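Local coordinates for protein GDP-L-fucose synthase (Campylobacter jejuni subsp. jejuni serotype O:2, PDB 7M13) that uses NADPH to make a GDP-linked gluco-heptose for the capsular polysaccharide, and belongs to the fucose synthase subfamily of epimerase-reductases, at residues A68-C72 / D82-N87. Numbering follows the deposited sequence.
With NAP (NADP nicotinamide-adenine-dinucleotide phosphate), chain E.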
loop_
_atom_site.group_PDB
_atom_site.type_symbol
_atom_site.label_atom_id
_atom_site.label_comp_id
_atom_site.label_asym_id
_atom_site.label_seq_id
_atom_site.Cartn_x
_atom_site.Cartn_y
_atom_site.Cartn_z
ATOM N N ALA B 68 -9.743 14.797 -1.233
ATOM C CA ALA B 68 -10.774 13.872 -1.706
ATOM C C ALA B 68 -10.536 12.464 -1.153
ATOM O O ALA B 68 -9.389 12.005 -1.133
ATOM C CB ALA B 68 -10.763 13.851 -3.197
ATOM N N VAL B 69 -11.594 11.819 -0.726
ATOM C CA VAL B 69 -11.519 10.495 -0.069
ATOM C C VAL B 69 -12.869 9.794 -0.196
ATOM O O VAL B 69 -13.896 10.475 -0.272
ATOM C CB VAL B 69 -11.070 10.632 1.394
ATOM C CG1 VAL B 69 -12.179 11.209 2.281
ATOM C CG2 VAL B 69 -10.582 9.313 1.933
ATOM N N LEU B 70 -12.835 8.460 -0.209
ATOM C CA LEU B 70 -13.964 7.608 0.188
ATOM C C LEU B 70 -13.759 7.263 1.646
ATOM O O LEU B 70 -12.893 6.480 1.993
ATOM C CB LEU B 70 -14.007 6.341 -0.660
ATOM C CG LEU B 70 -15.029 5.320 -0.182
ATOM C CD1 LEU B 70 -16.428 5.895 -0.194
ATOM C CD2 LEU B 70 -14.959 4.060 -1.025
ATOM N N PRO B 71 -14.501 7.906 2.569
ATOM C CA PRO B 71 -14.240 7.713 3.984
ATOM C C PRO B 71 -14.761 6.375 4.512
ATOM O O PRO B 71 -15.685 5.863 3.963
ATOM C CB PRO B 71 -15.063 8.826 4.643
ATOM C CG PRO B 71 -16.160 9.118 3.670
ATOM C CD PRO B 71 -15.604 8.837 2.285
ATOM N N CYS B 72 -14.119 5.858 5.555
ATOM C CA CYS B 72 -14.472 4.598 6.232
ATOM C C CYS B 72 -15.216 4.940 7.522
ATOM O O CYS B 72 -14.607 5.571 8.409
ATOM C CB CYS B 72 -13.204 3.815 6.527
ATOM S SG CYS B 72 -13.504 2.209 7.292
ATOM N N ASP B 82 -13.651 -1.175 -1.904
ATOM C CA ASP B 82 -13.755 0.206 -2.393
ATOM C C ASP B 82 -12.791 1.087 -1.606
ATOM O O ASP B 82 -12.192 1.977 -2.210
ATOM C CB ASP B 82 -15.198 0.690 -2.336
ATOM C CG ASP B 82 -16.215 -0.172 -3.061
ATOM O OD1 ASP B 82 -15.808 -0.946 -3.977
ATOM O OD2 ASP B 82 -17.435 -0.063 -2.684
ATOM N N PHE B 83 -12.669 0.873 -0.305
ATOM C CA PHE B 83 -11.821 1.756 0.521
ATOM C C PHE B 83 -10.383 1.741 0.011
ATOM O O PHE B 83 -9.675 2.764 0.082
ATOM C CB PHE B 83 -11.799 1.365 1.994
ATOM C CG PHE B 83 -13.114 1.531 2.680
ATOM C CD1 PHE B 83 -13.501 0.583 3.582
ATOM C CD2 PHE B 83 -13.923 2.620 2.441
ATOM C CE1 PHE B 83 -14.716 0.688 4.226
ATOM C CE2 PHE B 83 -15.156 2.710 3.075
ATOM C CZ PHE B 83 -15.526 1.756 3.972
ATOM N N ILE B 84 -9.902 0.567 -0.373
ATOM C CA ILE B 84 -8.490 0.469 -0.800
ATOM C C ILE B 84 -8.402 0.835 -2.282
ATOM O O ILE B 84 -7.562 1.687 -2.639
ATOM C CB ILE B 84 -7.820 -0.865 -0.430
ATOM C CG1 ILE B 84 -6.359 -0.854 -0.912
ATOM C CG2 ILE B 84 -8.564 -2.110 -0.899
ATOM C CD1 ILE B 84 -5.503 -1.884 -0.265
ATOM N N TYR B 85 -9.256 0.308 -3.158
ATOM C CA TYR B 85 -9.133 0.656 -4.591
ATOM C C TYR B 85 -9.323 2.164 -4.834
ATOM O O TYR B 85 -8.494 2.782 -5.522
ATOM C CB TYR B 85 -10.090 -0.185 -5.428
ATOM C CG TYR B 85 -10.105 0.223 -6.876
ATOM C CD1 TYR B 85 -9.028 -0.038 -7.706
ATOM C CD2 TYR B 85 -11.129 0.963 -7.402
ATOM C CE1 TYR B 85 -8.996 0.365 -9.034
ATOM C CE2 TYR B 85 -11.123 1.384 -8.723
ATOM C CZ TYR B 85 -10.054 1.077 -9.551
ATOM O OH TYR B 85 -10.040 1.516 -10.849
ATOM N N GLU B 86 -10.442 2.711 -4.409
ATOM C CA GLU B 86 -10.810 4.087 -4.790
ATOM C C GLU B 86 -9.754 5.040 -4.245
ATOM O O GLU B 86 -9.327 5.961 -4.952
ATOM C CB GLU B 86 -12.236 4.405 -4.354
ATOM C CG GLU B 86 -13.239 3.632 -5.183
ATOM C CD GLU B 86 -14.680 4.051 -5.016
ATOM O OE1 GLU B 86 -14.925 5.244 -4.708
ATOM O OE2 GLU B 86 -15.562 3.164 -5.206
ATOM N N ASN B 87 -9.365 4.849 -2.974
ATOM C CA ASN B 87 -8.421 5.796 -2.341
ATOM C C ASN B 87 -7.036 5.622 -2.955
ATOM O O ASN B 87 -6.368 6.615 -3.186
ATOM C CB ASN B 87 -8.457 5.684 -0.817
ATOM C CG ASN B 87 -9.781 6.222 -0.294
ATOM O OD1 ASN B 87 -10.169 7.364 -0.623
ATOM N ND2 ASN B 87 -10.462 5.453 0.527
HETATM P PA NAP E . -15.138 14.504 3.089
HETATM O O1A NAP E . -15.585 13.080 3.236
HETATM O O2A NAP E . -15.930 15.555 3.829
HETATM O O5B NAP E . -15.113 14.959 1.587
HETATM C C5B NAP E . -14.486 14.152 0.590
HETATM C C4B NAP E . -14.715 14.834 -0.722
HETATM O O4B NAP E . -14.000 14.074 -1.725
HETATM C C3B NAP E . -16.191 14.888 -1.171
HETATM O O3B NAP E . -16.546 16.233 -1.476
HETATM C C2B NAP E . -16.235 13.944 -2.367
HETATM O O2B NAP E . -17.116 14.373 -3.407
HETATM C C1B NAP E . -14.803 14.026 -2.886
HETATM N N9A NAP E . -14.455 12.857 -3.665
HETATM C C8A NAP E . -14.431 11.556 -3.264
HETATM N N7A NAP E . -14.189 10.705 -4.232
HETATM C C5A NAP E . -14.056 11.500 -5.350
HETATM C C6A NAP E . -13.807 11.188 -6.699
HETATM N N6A NAP E . -13.685 9.943 -7.171
HETATM N N1A NAP E . -13.746 12.227 -7.561
HETATM C C2A NAP E . -13.901 13.474 -7.094
HETATM N N3A NAP E . -14.148 13.879 -5.848
HETATM C C4A NAP E . -14.222 12.829 -5.020
HETATM O O3 NAP E . -13.606 14.601 3.530
HETATM P PN NAP E . -13.001 15.202 4.865
HETATM O O1N NAP E . -13.745 14.630 6.008
HETATM O O2N NAP E . -12.936 16.665 4.681
HETATM O O5D NAP E . -11.520 14.573 4.821
HETATM C C5D NAP E . -10.455 15.279 4.227
HETATM C C4D NAP E . -9.211 14.452 4.388
HETATM O O4D NAP E . -8.900 14.304 5.801
HETATM C C3D NAP E . -9.298 13.032 3.812
HETATM O O3D NAP E . -8.034 12.624 3.272
HETATM C C2D NAP E . -9.666 12.238 5.034
HETATM O O2D NAP E . -9.390 10.846 4.917
HETATM C C1D NAP E . -8.828 12.912 6.102
HETATM N N1N NAP E . -9.360 12.628 7.454
HETATM C C2N NAP E . -10.612 13.025 7.832
HETATM C C3N NAP E . -11.110 12.676 9.042
HETATM C C7N NAP E . -12.469 13.067 9.501
HETATM O O7N NAP E . -12.785 12.859 10.690
HETATM N N7N NAP E . -13.285 13.635 8.617
HETATM C C4N NAP E . -10.290 11.931 9.977
HETATM C C5N NAP E . -8.961 11.582 9.528
HETATM C C6N NAP E . -8.583 11.859 8.318
HETATM P P2B NAP E . -18.709 14.126 -3.279
HETATM O O1X NAP E . -19.156 15.178 -2.304
HETATM O O2X NAP E . -18.961 12.742 -2.871
HETATM O O3X NAP E . -19.223 14.370 -4.711
HETATM O O HOH W 1 -8.347 9.370 -1.530
#
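Asn87 grips the backbone of Leu70 at both ends, an instructive case of one helix amide reading the main chain of a cofactor loop. Its OD1 takes the Leu70 N-H at 2.9 Å on an in-plane lone pair, while ND2 gives a nearly straight bond (170°) to Leu70 O, lying almost in the amide plane. The second N-H of ND2 turns back to Phe83 O, one turn earlier, at 2.8 Å, and a water bridges OD1 to Ala68 O; four bonds thus fix the flip of this buried amide.

Beside this polar clamp, Leu70 reaches the helix with CG anti to its backbone N (chi1 172°), laying CD2 3.6 Å from Asp82 CB and 3.9 Å from Phe83 CD2. Cys72 CB sits over the centre of the Phe83 ring in a CH-pi contact, 4.0 Å from the centroid, with SG over the same face in a sulfur-aromatic contact.

Further out, the carboxylate of Asp82 is hydrogen-bonded to Tyr158 and Gln157 of the second subunit, and Phe140 of helix 138-158 packs on Val69, Cys72 and Asn87. Val69 CG1 meets the nicotinamide-side ribose of NADP at C3D, 3.7 Å away. Such a loop, following strand 63-66 and fastened to helix 80-100, helps form the dinucleotide site of this Rossmann fold.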